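Local coordinates for Serine/threonine/tyrosine-interacting protein (Homo sapiens, PDB 2R0B) that acts as a catalytically inactive phosphatase that anchors the kinases ERK1 and ERK2 in the nucleus and binds the F-box of FBXW7, blocking its assembly into a ubiquitin ligase, at residues A[37-42]-A[49-54]; A[24-29]-A[55-60]; A[4-9]-A[30-35]; A[62-67]-A[73-78]. One frame throughout, in Å; residues are numbered along the deposited sequence.

Contact 1. Residues A[37-42]-A[49-54]; sequences IICIRQ and IKPNFQ
Arg-41 and Ile-49 run past each other in opposite directions, with CB of Arg-41 set 3.7 Å from CG2 of Ile-49. In Arg-41 the first torsion places CG between the backbone N and the carbonyl carbon (chi1 82°), and a bend at chi2 then carries the chain past Ile-49 O, which lies 3.5 Å from CG. The guanidinium does not bond that oxygen directly. A water lying in its plane, at the edge, accepts from Arg-41 NE at 2.6 Å and donates to Ile-49 O at 2.8 Å, while NH2 bonds OD1 of Asn-43. A leucine in its place would probably leave this water without its donor and Asn-43 without its mate, and so slacken the tie between strand and loop. Two residues back on the same side of the strand, Cys-39 points SG at the loop backbone, 3.9 Å from CA of Lys-50; that sulfur also meets CG2 of Ile-49 at 4.0 Å and, more loosely, CD of Pro-51. No direct hydrogen bond joins the segments, so 49-54, whose last two residues, Phe-53 and Gln-54, begin the FBXW7-binding motif, adds no strand and is held by side-chain packing and the water. Strand 36-41 runs between strands 93-96 and 58-63; Ile-49 also packs on His-96 of the first, Pro-51 on Tyr-59 and Val-61 of the second, and on the other side of the sheet Ile-38 meets helix 76-88.

Contact 2. Residues A[24-29]-A[55-60]; sequences SKLPVL and QLFRYL
Leu-26, Leu-29, Leu-56 and Phe-57 make up the whole contact, which is apolar and has no hydrogen bond across it. Methyl against methyl, CD2 of Leu-26 lies 3.8 Å from CD1 of Leu-56, the two side chains crossing at about a right angle. Methyl and methylene against ring, the far end of Phe-57 reaches both leucines of the helix: CZ is 3.8 Å from CD1 of Leu-26 and 3.9 Å from CB of Leu-29, both approaching the ring obliquely. With its CG anti to the backbone N (chi1 -173°), Leu-26 swings its methyls toward the 55-60 segment although its CB does not head there. An alanine in place of Phe-57 would probably open a gap between the two helix leucines and the lead-in to the strand. Ring against ring, Phe-57 also meets Phe-53, the first residue of the FBXW7-binding motif, which ends at Gln-55; their planes stand at about 75°. Packing of the short helix 26-31 against the lead-in to edge strand 58-63 belongs to the alpha/beta fold of the dual-specificity phosphatase domain.

Contact 3. Residues A[4-9]-A[30-35]; sequences REMQEI and QKHGIT
The imidazole of His-32 receives the methyl end of Met-6 at a slant, CE lying 3.7 Å from ND1 and 4.1 Å from CG of the same ring. ND1 is hydrogen-bonded to the backbone O of Val-28, one turn back, and the ring also meets Phe-14 of strand 13-16, their planes at about 65°. His-32 stands where helix 26-31 of the phosphatase domain ends in a Schellman motif: Gly-33, with its positive phi of 68°, is the first residue to leave helical geometry, its N bonds O of Gln-30 at 3.0 Å, and Ile-34 N probably bonds O of Leu-29. Met-6 precedes edge strand 7-10. Its chi1 of 72° turns CG between the backbone N and the carbonyl carbon, and from there the chain stays extended, which brings CE to the helix end. Phe-14 is a common neighbour, touched by Met-6, Ile-34 and Glu-8. Beyond the histidine, the same methyl, CE of Met-6, comes within 4.5 Å of CG1 of Ile-34, a looser apolar contact.

Contact 4. Residues A[62-67]-A[73-78]; sequences LDIADN and IRFFPM
The junction between the end of edge strand 58-63 and the start of helix 76-88 closes over the ring of Phe-75. CD2 of Leu-62 lies above one face in a CH-pi contact, 4.2 Å from the centroid of the Phe-75 ring and 13° off its normal. On the opposite face sits CG of the neighbouring Arg-74, whose guanidinium in turn has CE2 of Phe-75 over its centre. CD1 of Ile-64 comes in obliquely, 4.0 Å from CD2 of Phe-75. In the phosphatase fold this is a strand-to-helix connection on the side of the sheet that carries helices 76-88 and 103-116, where Ile-64 and Phe-75 also reach Phe-107 of the latter. Arg-74, extended from CG to NE, sends its guanidinium toward the strand end; a water in its plane donates to O of Asp-63 at 2.8 Å and accepts a weak bond from NH2 of Arg-74 at 3.3 Å. One helical turn on, SD of Met-78, whose side chain has two conformers, comes 4.0 Å from CD2 of Leu-62 in one of them, a doubtful contact.

All four contacts gather round one mixed sheet of the phosphatase domain. Contacts 1 and 2 lie about 10 Å apart between centres, as do contacts 2 and 3, which share helix 26-31; contact 4 is about 22 Å from both, across the chain's centre from contact 3. Strand 58-63 serves contacts 2 and 4, and its backbone pairs with strand 36-41 of contact 1, Cys-39 N probably bonding Leu-60 O. Along the chain, contact 1 falls between the two segments of contact 2, contacts 2 and 3 interleave, and contact 4 follows. Contact 3 ties the N-terminal segment to the end of helix 26-31; the others join the FBXW7-motif loop and helices 26-31 and 76-88 to strands 36-41 and 58-63.

Contact 1. Residues A[37-42]-A[49-54]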
loop_
_atom_site.group_PDB
_atom_site.type_symbol
_atom_site.label_atom_id
_atom_site.label_comp_id
_atom_site.label_asym_id
_atom_site.label_seq_id
_atom_site.Cartn_x
_atom_site.Cartn_y
_atom_site.Cartn_z
ATOM N N ILE A 37 7.307 -6.240 0.291
ATOM C CA ILE A 37 6.963 -4.963 0.923
ATOM C C ILE A 37 6.987 -3.828 -0.111
ATOM O O ILE A 37 7.956 -3.696 -0.863
ATOM C CB ILE A 37 7.961 -4.632 2.062
ATOM C CG1 ILE A 37 7.956 -5.749 3.123
ATOM C CG2 ILE A 37 7.667 -3.247 2.670
ATOM C CD1 ILE A 37 8.985 -5.562 4.233
ATOM N N ILE A 38 5.896 -3.086 -0.214
ATOM C CA ILE A 38 5.885 -1.846 -1.013
ATOM C C ILE A 38 6.201 -0.737 -0.008
ATOM O O ILE A 38 5.435 -0.494 0.917
ATOM C CB ILE A 38 4.549 -1.585 -1.736
ATOM C CG1 ILE A 38 4.215 -2.730 -2.693
ATOM C CG2 ILE A 38 4.633 -0.256 -2.537
ATOM C CD1 ILE A 38 2.898 -2.546 -3.454
ATOM N N CYS A 39 7.344 -0.087 -0.197
ATOM C CA CYS A 39 7.844 0.940 0.740
ATOM C C CYS A 39 7.723 2.306 0.047
ATOM O O CYS A 39 8.457 2.568 -0.917
ATOM C CB CYS A 39 9.302 0.594 1.079
ATOM S SG CYS A 39 10.274 1.922 1.873
ATOM N N ILE A 40 6.767 3.138 0.481
ATOM C CA ILE A 40 6.437 4.381 -0.213
ATOM C C ILE A 40 6.920 5.562 0.629
ATOM O O ILE A 40 6.609 5.636 1.812
ATOM C CB ILE A 40 4.915 4.553 -0.408
ATOM C CG1 ILE A 40 4.334 3.437 -1.287
ATOM C CG2 ILE A 40 4.601 5.963 -0.994
ATOM C CD1 ILE A 40 2.856 3.126 -0.972
ATOM N N ARG A 41 7.644 6.485 0.010
ATOM C CA ARG A 41 8.180 7.652 0.712
ATOM C C ARG A 41 8.686 8.682 -0.299
ATOM O O ARG A 41 8.926 8.330 -1.460
ATOM C CB ARG A 41 9.302 7.214 1.668
ATOM C CG ARG A 41 10.704 7.008 1.066
ATOM C CD ARG A 41 10.821 6.001 -0.084
ATOM N NE ARG A 41 12.194 5.974 -0.577
ATOM C CZ ARG A 41 12.685 6.786 -1.505
ATOM N NH1 ARG A 41 13.972 6.689 -1.837
ATOM N NH2 ARG A 41 11.909 7.691 -2.103
ATOM N N GLN A 42 8.811 9.943 0.131
ATOM C CA GLN A 42 9.512 10.976 -0.642
ATOM C C GLN A 42 10.989 10.766 -0.445
ATOM O O GLN A 42 11.410 10.230 0.569
ATOM C CB GLN A 42 9.239 12.380 -0.080
ATOM C CG GLN A 42 7.833 12.879 -0.061
ATOM C CD GLN A 42 7.791 14.337 0.397
ATOM O OE1 GLN A 42 7.466 14.631 1.545
ATOM N NE2 GLN A 42 8.163 15.247 -0.499
ATOM N N ILE A 49 12.530 6.165 6.257
ATOM C CA ILE A 49 11.631 5.243 5.571
ATOM C C ILE A 49 12.390 4.585 4.411
ATOM O O ILE A 49 12.640 5.207 3.369
ATOM C CB ILE A 49 10.350 5.897 5.041
ATOM C CG1 ILE A 49 9.614 6.674 6.121
ATOM C CG2 ILE A 49 9.383 4.817 4.492
ATOM C CD1 ILE A 49 8.450 7.455 5.573
ATOM N N LYS A 50 12.732 3.324 4.604
ATOM C CA LYS A 50 13.622 2.621 3.692
ATOM C C LYS A 50 13.540 1.105 3.895
ATOM O O LYS A 50 13.031 0.641 4.916
ATOM C CB LYS A 50 15.058 3.101 3.932
ATOM C CG LYS A 50 15.696 2.493 5.173
ATOM C CD LYS A 50 17.099 3.019 5.390
ATOM C CE LYS A 50 17.126 4.165 6.369
ATOM N NZ LYS A 50 17.084 3.692 7.803
ATOM N N PRO A 51 14.016 0.322 2.920
ATOM C CA PRO A 51 14.069 -1.133 3.148
ATOM C C PRO A 51 15.036 -1.479 4.273
ATOM O O PRO A 51 16.198 -1.032 4.257
ATOM C CB PRO A 51 14.580 -1.670 1.813
ATOM C CG PRO A 51 14.208 -0.649 0.839
ATOM C CD PRO A 51 14.422 0.653 1.541
ATOM N N ASN A 52 14.553 -2.220 5.267
ATOM C CA ASN A 52 15.402 -2.596 6.398
ATOM C C ASN A 52 15.920 -4.018 6.409
ATOM O O ASN A 52 16.755 -4.376 7.260
ATOM C CB ASN A 52 14.710 -2.282 7.728
ATOM C CG ASN A 52 14.470 -0.806 7.916
ATOM O OD1 ASN A 52 15.417 -0.002 7.917
ATOM N ND2 ASN A 52 13.218 -0.437 8.105
ATOM N N PHE A 53 15.440 -4.830 5.477
ATOM C CA PHE A 53 15.831 -6.227 5.455
ATOM C C PHE A 53 16.245 -6.578 4.047
ATOM O O PHE A 53 15.458 -7.134 3.282
ATOM C CB PHE A 53 14.696 -7.110 5.962
ATOM C CG PHE A 53 14.142 -6.671 7.301
ATOM C CD1 PHE A 53 14.819 -6.964 8.486
ATOM C CD2 PHE A 53 12.941 -5.974 7.373
ATOM C CE1 PHE A 53 14.308 -6.544 9.719
ATOM C CE2 PHE A 53 12.417 -5.565 8.601
ATOM C CZ PHE A 53 13.101 -5.851 9.772
ATOM N N GLN A 54 17.503 -6.271 3.733
ATOM C CA GLN A 54 18.018 -6.375 2.363
ATOM C C GLN A 54 17.905 -7.788 1.820
ATOM O O GLN A 54 17.601 -7.988 0.640
ATOM C CB GLN A 54 19.473 -5.878 2.274
ATOM C CG GLN A 54 19.742 -4.524 2.981
ATOM C CD GLN A 54 18.782 -3.422 2.545
ATOM O OE1 GLN A 54 18.503 -3.258 1.353
ATOM N NE2 GLN A 54 18.266 -2.664 3.515
HETATM O O HOH W 1 13.803 4.663 0.907
#

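Contact 2. Residues A[24-29]-A[55-60]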
loop_
_atom_site.group_PDB
_atom_site.type_symbol
_atom_site.label_atom_id
_atom_site.label_comp_id
_atom_site.label_asym_id
_atom_site.label_seq_id
_atom_site.Cartn_x
_atom_site.Cartn_y
_atom_site.Cartn_z
ATOM N N SER A 24 13.230 -3.873 14.289
ATOM C CA SER A 24 12.665 -4.499 15.485
ATOM C C SER A 24 11.409 -5.322 15.225
ATOM O O SER A 24 11.037 -6.196 16.038
ATOM C CB SER A 24 12.366 -3.431 16.532
ATOM O OG SER A 24 12.017 -4.023 17.768
ATOM N N LYS A 25 10.747 -5.053 14.103
ATOM C CA LYS A 25 9.501 -5.751 13.764
ATOM C C LYS A 25 9.680 -7.047 12.966
ATOM O O LYS A 25 8.692 -7.680 12.568
ATOM C CB LYS A 25 8.509 -4.803 13.054
ATOM C CG LYS A 25 7.884 -3.754 13.976
ATOM C CD LYS A 25 6.783 -4.351 14.845
ATOM C CE LYS A 25 6.273 -3.386 15.906
ATOM N NZ LYS A 25 5.033 -3.924 16.534
ATOM N N LEU A 26 10.921 -7.463 12.734
ATOM C CA LEU A 26 11.157 -8.719 11.990
ATOM C C LEU A 26 10.317 -9.907 12.486
ATOM O O LEU A 26 9.656 -10.548 11.670
ATOM C CB LEU A 26 12.633 -9.095 11.952
ATOM C CG LEU A 26 12.978 -10.284 11.056
ATOM C CD1 LEU A 26 12.473 -10.070 9.617
ATOM C CD2 LEU A 26 14.477 -10.488 11.075
ATOM N N PRO A 27 10.324 -10.187 13.814
ATOM C CA PRO A 27 9.482 -11.277 14.331
ATOM C C PRO A 27 8.008 -11.175 13.909
ATOM O O PRO A 27 7.401 -12.189 13.555
ATOM C CB PRO A 27 9.595 -11.104 15.850
ATOM C CG PRO A 27 10.943 -10.547 16.041
ATOM C CD PRO A 27 11.127 -9.574 14.896
ATOM N N VAL A 28 7.450 -9.964 13.936
ATOM C CA VAL A 28 6.041 -9.744 13.562
ATOM C C VAL A 28 5.842 -10.028 12.079
ATOM O O VAL A 28 4.913 -10.742 11.703
ATOM C CB VAL A 28 5.569 -8.320 13.939
ATOM C CG1 VAL A 28 4.183 -8.041 13.414
ATOM C CG2 VAL A 28 5.601 -8.147 15.464
ATOM N N LEU A 29 6.764 -9.528 11.258
ATOM C CA LEU A 29 6.718 -9.760 9.831
ATOM C C LEU A 29 6.819 -11.242 9.489
ATOM O O LEU A 29 6.044 -11.736 8.673
ATOM C CB LEU A 29 7.799 -8.940 9.105
ATOM C CG LEU A 29 7.642 -7.423 9.282
ATOM C CD1 LEU A 29 8.939 -6.767 8.838
ATOM C CD2 LEU A 29 6.480 -6.838 8.504
ATOM N N GLN A 55 18.106 -8.765 2.694
ATOM C CA GLN A 55 18.256 -10.144 2.265
ATOM C C GLN A 55 17.002 -10.992 2.449
ATOM O O GLN A 55 16.944 -12.102 1.939
ATOM C CB GLN A 55 19.457 -10.789 2.982
ATOM C CG GLN A 55 20.830 -10.292 2.520
ATOM C CD GLN A 55 21.220 -10.826 1.144
ATOM O OE1 GLN A 55 20.756 -10.325 0.112
ATOM N NE2 GLN A 55 22.082 -11.841 1.124
ATOM N N LEU A 56 15.998 -10.475 3.158
ATOM C CA LEU A 56 14.867 -11.300 3.586
ATOM C C LEU A 56 13.554 -11.104 2.833
ATOM O O LEU A 56 12.667 -11.955 2.904
ATOM C CB LEU A 56 14.619 -11.138 5.093
ATOM C CG LEU A 56 15.743 -11.578 6.047
ATOM C CD1 LEU A 56 15.538 -11.041 7.435
ATOM C CD2 LEU A 56 15.882 -13.098 6.091
ATOM N N PHE A 57 13.423 -9.987 2.136
ATOM C CA PHE A 57 12.143 -9.632 1.530
ATOM C C PHE A 57 12.384 -9.089 0.145
ATOM O O PHE A 57 13.488 -8.599 -0.145
ATOM C CB PHE A 57 11.428 -8.547 2.360
ATOM C CG PHE A 57 11.104 -8.955 3.772
ATOM C CD1 PHE A 57 10.153 -9.915 4.041
ATOM C CD2 PHE A 57 11.737 -8.340 4.845
ATOM C CE1 PHE A 57 9.869 -10.298 5.357
ATOM C CE2 PHE A 57 11.463 -8.729 6.164
ATOM C CZ PHE A 57 10.520 -9.711 6.418
ATOM N N ARG A 58 11.359 -9.151 -0.700
ATOM C CA ARG A 58 11.370 -8.427 -1.976
ATOM C C ARG A 58 10.679 -7.073 -1.809
ATOM O O ARG A 58 9.551 -6.998 -1.304
ATOM C CB ARG A 58 10.693 -9.232 -3.080
ATOM C CG ARG A 58 11.368 -10.564 -3.390
ATOM C CD ARG A 58 10.815 -11.176 -4.660
ATOM N NE ARG A 58 11.497 -12.426 -5.009
ATOM C CZ ARG A 58 11.193 -13.173 -6.067
ATOM N NH1 ARG A 58 10.222 -12.798 -6.899
ATOM N NH2 ARG A 58 11.869 -14.296 -6.303
ATOM N N TYR A 59 11.347 -6.005 -2.230
ATOM C CA TYR A 59 10.839 -4.659 -2.030
ATOM C C TYR A 59 10.407 -4.021 -3.338
ATOM O O TYR A 59 10.931 -4.354 -4.405
ATOM C CB TYR A 59 11.922 -3.781 -1.385
ATOM C CG TYR A 59 12.124 -4.022 0.086
ATOM C CD1 TYR A 59 11.411 -3.284 1.042
ATOM C CD2 TYR A 59 13.028 -4.982 0.536
ATOM C CE1 TYR A 59 11.602 -3.497 2.409
ATOM C CE2 TYR A 59 13.217 -5.209 1.886
ATOM C CZ TYR A 59 12.507 -4.461 2.822
ATOM O OH TYR A 59 12.734 -4.661 4.163
ATOM N N LEU A 60 9.439 -3.104 -3.244
ATOM C CA LEU A 60 9.135 -2.168 -4.306
ATOM C C LEU A 60 9.128 -0.785 -3.677
ATOM O O LEU A 60 8.264 -0.479 -2.853
ATOM C CB LEU A 60 7.782 -2.490 -4.958
ATOM C CG LEU A 60 7.331 -1.565 -6.077
ATOM C CD1 LEU A 60 8.328 -1.666 -7.214
ATOM C CD2 LEU A 60 5.947 -1.945 -6.628
#

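Contact 3. Residues A[4-9]-A[30-35]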
loop_
_atom_site.group_PDB
_atom_site.type_symbol
_atom_site.label_atom_id
_atom_site.label_comp_id
_atom_site.label_asym_id
_atom_site.label_seq_id
_atom_site.Cartn_x
_atom_site.Cartn_y
_atom_site.Cartn_z
ATOM N N ARG A 4 0.018 3.125 14.722
ATOM C CA ARG A 4 1.453 2.810 14.578
ATOM C C ARG A 4 1.748 1.317 14.326
ATOM O O ARG A 4 2.890 0.872 14.447
ATOM C CB ARG A 4 2.263 3.366 15.764
ATOM C CG ARG A 4 2.141 4.896 15.912
ATOM C CD ARG A 4 3.164 5.501 16.880
ATOM N NE ARG A 4 4.501 5.611 16.295
ATOM C CZ ARG A 4 4.902 6.634 15.533
ATOM N NH1 ARG A 4 4.079 7.644 15.263
ATOM N NH2 ARG A 4 6.130 6.647 15.035
ATOM N N GLU A 5 0.714 0.565 13.962
ATOM C CA GLU A 5 0.831 -0.850 13.621
ATOM C C GLU A 5 0.146 -1.156 12.290
ATOM O O GLU A 5 -0.649 -0.352 11.786
ATOM C CB GLU A 5 0.258 -1.747 14.733
ATOM C CG GLU A 5 -1.231 -1.577 15.013
ATOM C CD GLU A 5 -1.710 -2.365 16.242
ATOM O OE1 GLU A 5 -0.864 -2.884 16.991
ATOM O OE2 GLU A 5 -2.942 -2.498 16.428
ATOM N N MET A 6 0.477 -2.317 11.730
ATOM C CA MET A 6 -0.118 -2.773 10.457
ATOM C C MET A 6 -1.398 -3.590 10.692
ATOM O O MET A 6 -1.513 -4.315 11.701
ATOM C CB MET A 6 0.905 -3.573 9.616
ATOM C CG MET A 6 1.264 -4.987 10.120
ATOM S SD MET A 6 2.402 -5.979 9.089
ATOM C CE MET A 6 2.363 -7.563 9.974
ATOM N N GLN A 7 -2.353 -3.457 9.762
ATOM C CA GLN A 7 -3.572 -4.251 9.779
ATOM C C GLN A 7 -3.675 -5.117 8.534
ATOM O O GLN A 7 -3.317 -4.668 7.455
ATOM C CB GLN A 7 -4.794 -3.344 9.852
ATOM C CG GLN A 7 -4.978 -2.736 11.245
ATOM C CD GLN A 7 -4.204 -1.455 11.387
ATOM O OE1 GLN A 7 -4.210 -0.640 10.476
ATOM N NE2 GLN A 7 -3.553 -1.255 12.527
ATOM N N GLU A 8 -4.170 -6.353 8.680
ATOM C CA GLU A 8 -4.580 -7.138 7.517
ATOM C C GLU A 8 -5.857 -6.580 6.923
ATOM O O GLU A 8 -6.901 -6.516 7.582
ATOM C CB GLU A 8 -4.747 -8.639 7.828
ATOM C CG GLU A 8 -4.652 -9.515 6.559
ATOM C CD GLU A 8 -4.471 -11.030 6.817
ATOM O OE1 GLU A 8 -4.322 -11.463 7.984
ATOM O OE2 GLU A 8 -4.483 -11.810 5.833
ATOM N N ILE A 9 -5.778 -6.181 5.663
ATOM C CA ILE A 9 -6.896 -5.524 5.006
ATOM C C ILE A 9 -7.732 -6.547 4.249
ATOM O O ILE A 9 -8.979 -6.514 4.251
ATOM C CB ILE A 9 -6.395 -4.452 4.034
ATOM C CG1 ILE A 9 -5.572 -3.367 4.776
ATOM C CG2 ILE A 9 -7.562 -3.836 3.267
ATOM C CD1 ILE A 9 -6.303 -2.701 5.953
ATOM N N GLN A 30 7.709 -11.962 10.166
ATOM C CA GLN A 30 7.920 -13.374 9.838
ATOM C C GLN A 30 6.742 -14.200 10.317
ATOM O O GLN A 30 6.308 -15.094 9.598
ATOM C CB GLN A 30 9.261 -13.871 10.400
ATOM C CG GLN A 30 10.428 -13.074 9.803
ATOM C CD GLN A 30 11.803 -13.598 10.148
ATOM O OE1 GLN A 30 12.099 -13.929 11.307
ATOM N NE2 GLN A 30 12.681 -13.636 9.135
ATOM N N LYS A 31 6.197 -13.867 11.496
ATOM C CA LYS A 31 5.023 -14.572 12.050
ATOM C C LYS A 31 3.809 -14.493 11.133
ATOM O O LYS A 31 3.027 -15.439 11.061
ATOM C CB LYS A 31 4.662 -14.039 13.442
ATOM C CG LYS A 31 3.375 -14.608 14.071
ATOM C CD LYS A 31 3.175 -14.065 15.486
ATOM C CE LYS A 31 2.968 -12.547 15.473
ATOM N NZ LYS A 31 3.216 -11.915 16.801
ATOM N N HIS A 32 3.657 -13.366 10.434
ATOM C CA HIS A 32 2.555 -13.202 9.487
ATOM C C HIS A 32 2.878 -13.646 8.043
ATOM O O HIS A 32 2.034 -13.513 7.150
ATOM C CB HIS A 32 2.047 -11.754 9.523
ATOM C CG HIS A 32 1.244 -11.427 10.746
ATOM N ND1 HIS A 32 1.764 -10.738 11.821
ATOM C CD2 HIS A 32 -0.046 -11.701 11.062
ATOM C CE1 HIS A 32 0.827 -10.585 12.742
ATOM N NE2 HIS A 32 -0.276 -11.173 12.313
ATOM N N GLY A 33 4.082 -14.188 7.834
ATOM C CA GLY A 33 4.486 -14.723 6.540
ATOM C C GLY A 33 4.637 -13.659 5.479
ATOM O O GLY A 33 4.396 -13.934 4.301
ATOM N N ILE A 34 5.006 -12.444 5.890
ATOM C CA ILE A 34 5.256 -11.347 4.920
ATOM C C ILE A 34 6.471 -11.709 4.083
ATOM O O ILE A 34 7.495 -12.097 4.636
ATOM C CB ILE A 34 5.585 -10.011 5.630
ATOM C CG1 ILE A 34 4.415 -9.481 6.475
ATOM C CG2 ILE A 34 6.113 -8.970 4.637
ATOM C CD1 ILE A 34 3.095 -9.455 5.728
ATOM N N THR A 35 6.367 -11.548 2.764
ATOM C CA THR A 35 7.462 -11.874 1.850
ATOM C C THR A 35 7.818 -10.716 0.920
ATOM O O THR A 35 8.907 -10.706 0.329
ATOM C CB THR A 35 7.135 -13.102 0.967
ATOM O OG1 THR A 35 5.911 -12.895 0.265
ATOM C CG2 THR A 35 7.033 -14.350 1.816
#

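Contact 4. Residues A[62-67]-A[73-78]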
loop_
_atom_site.group_PDB
_atom_site.type_symbol
_atom_site.label_atom_id
_atom_site.label_comp_id
_atom_site.label_asym_id
_atom_site.label_seq_id
_atom_site.Cartn_x
_atom_site.Cartn_y
_atom_site.Cartn_z
ATOM N N LEU A 62 8.773 3.245 -3.864
ATOM C CA LEU A 62 8.094 4.239 -4.695
ATOM C C LEU A 62 8.328 5.622 -4.123
ATOM O O LEU A 62 7.892 5.935 -3.009
ATOM C CB LEU A 62 6.577 3.976 -4.787
ATOM C CG LEU A 62 6.100 2.653 -5.388
ATOM C CD1 LEU A 62 4.572 2.513 -5.328
ATOM C CD2 LEU A 62 6.600 2.433 -6.814
ATOM N N ASP A 63 9.030 6.431 -4.899
ATOM C CA ASP A 63 9.295 7.822 -4.539
ATOM C C ASP A 63 8.045 8.650 -4.871
ATOM O O ASP A 63 7.812 9.045 -6.028
ATOM C CB ASP A 63 10.544 8.284 -5.289
ATOM C CG ASP A 63 10.769 9.778 -5.214
ATOM O OD1 ASP A 63 10.258 10.420 -4.273
ATOM O OD2 ASP A 63 11.489 10.325 -6.098
ATOM N N ILE A 64 7.229 8.895 -3.846
ATOM C CA ILE A 64 5.923 9.561 -4.022
ATOM C C ILE A 64 5.716 10.584 -2.912
ATOM O O ILE A 64 5.913 10.252 -1.740
ATOM C CB ILE A 64 4.746 8.528 -3.946
ATOM C CG1 ILE A 64 4.814 7.548 -5.133
ATOM C CG2 ILE A 64 3.376 9.266 -3.891
ATOM C CD1 ILE A 64 3.868 6.387 -5.111
ATOM N N ALA A 65 5.332 11.811 -3.274
ATOM C CA ALA A 65 4.923 12.830 -2.294
ATOM C C ALA A 65 3.444 12.729 -1.944
ATOM O O ALA A 65 2.614 12.400 -2.811
ATOM C CB ALA A 65 5.217 14.204 -2.834
ATOM N N ASP A 66 3.104 13.009 -0.687
ATOM C CA ASP A 66 1.695 13.061 -0.273
ATOM C C ASP A 66 1.072 14.432 -0.521
ATOM O O ASP A 66 0.930 15.253 0.389
ATOM C CB ASP A 66 1.511 12.635 1.192
ATOM C CG ASP A 66 0.045 12.576 1.600
ATOM O OD1 ASP A 66 -0.804 12.339 0.715
ATOM O OD2 ASP A 66 -0.264 12.760 2.799
ATOM N N ASN A 67 0.745 14.703 -1.779
ATOM C CA ASN A 67 0.046 15.934 -2.124
ATOM C C ASN A 67 -0.884 15.734 -3.321
ATOM O O ASN A 67 -0.647 14.839 -4.132
ATOM C CB ASN A 67 0.995 17.126 -2.288
ATOM C CG ASN A 67 1.799 17.073 -3.554
ATOM O OD1 ASN A 67 1.258 17.200 -4.660
ATOM N ND2 ASN A 67 3.107 16.952 -3.410
ATOM N N ILE A 73 -1.341 7.459 -10.191
ATOM C CA ILE A 73 -1.968 6.556 -11.176
ATOM C C ILE A 73 -0.940 5.877 -12.094
ATOM O O ILE A 73 -1.108 4.714 -12.461
ATOM C CB ILE A 73 -3.093 7.271 -11.978
ATOM C CG1 ILE A 73 -3.871 6.275 -12.837
ATOM C CG2 ILE A 73 -2.521 8.434 -12.796
ATOM C CD1 ILE A 73 -5.086 6.890 -13.551
ATOM N N ARG A 74 0.145 6.589 -12.427
ATOM C CA ARG A 74 1.213 5.985 -13.231
ATOM C C ARG A 74 1.758 4.657 -12.660
ATOM O O ARG A 74 2.293 3.835 -13.418
ATOM C CB ARG A 74 2.365 6.979 -13.445
ATOM C CG ARG A 74 3.062 7.390 -12.142
ATOM C CD ARG A 74 4.073 8.476 -12.352
ATOM N NE ARG A 74 4.435 9.097 -11.087
ATOM C CZ ARG A 74 5.663 9.492 -10.756
ATOM N NH1 ARG A 74 6.684 9.330 -11.587
ATOM N NH2 ARG A 74 5.876 10.045 -9.572
ATOM N N PHE A 75 1.622 4.455 -11.343
ATOM C CA PHE A 75 2.193 3.266 -10.688
ATOM C C PHE A 75 1.147 2.189 -10.337
ATOM O O PHE A 75 1.537 1.074 -9.915
ATOM C CB PHE A 75 2.980 3.630 -9.403
ATOM C CG PHE A 75 4.277 4.382 -9.648
ATOM C CD1 PHE A 75 5.263 3.858 -10.479
ATOM C CD2 PHE A 75 4.516 5.602 -9.016
ATOM C CE1 PHE A 75 6.446 4.578 -10.708
ATOM C CE2 PHE A 75 5.693 6.314 -9.220
ATOM C CZ PHE A 75 6.665 5.798 -10.061
ATOM N N PHE A 76 -0.146 2.467 -10.541
ATOM C CA PHE A 76 -1.160 1.455 -10.233
ATOM C C PHE A 76 -0.942 0.100 -10.946
ATOM O O PHE A 76 -1.047 -0.923 -10.309
ATOM C CB PHE A 76 -2.593 1.986 -10.431
ATOM C CG PHE A 76 -2.984 3.072 -9.442
ATOM C CD1 PHE A 76 -2.330 3.198 -8.221
ATOM C CD2 PHE A 76 -4.031 3.933 -9.718
ATOM C CE1 PHE A 76 -2.704 4.213 -7.300
ATOM C CE2 PHE A 76 -4.408 4.941 -8.814
ATOM C CZ PHE A 76 -3.756 5.070 -7.606
ATOM N N PRO A 77 -0.626 0.100 -12.272
ATOM C CA PRO A 77 -0.361 -1.194 -12.918
ATOM C C PRO A 77 0.803 -1.956 -12.290
ATOM O O PRO A 77 0.681 -3.170 -12.104
ATOM C CB PRO A 77 -0.086 -0.807 -14.395
ATOM C CG PRO A 77 -0.877 0.500 -14.554
ATOM C CD PRO A 77 -0.593 1.210 -13.247
ATOM N N MET A 78 1.861 -1.227 -11.911
ATOM C CA MET A 78 3.074 -1.772 -11.302
ATOM C C MET A 78 2.743 -2.454 -9.979
ATOM O O MET A 78 3.160 -3.580 -9.706
ATOM C CB MET A 78 4.076 -0.614 -11.087
ATOM C CG MET A 78 5.408 -0.936 -10.374
ATOM S SD MET A 78 6.571 0.475 -10.292
ATOM C CE MET A 78 6.606 1.088 -11.981
HETATM O O HOH W 2 7.418 11.568 -7.099
#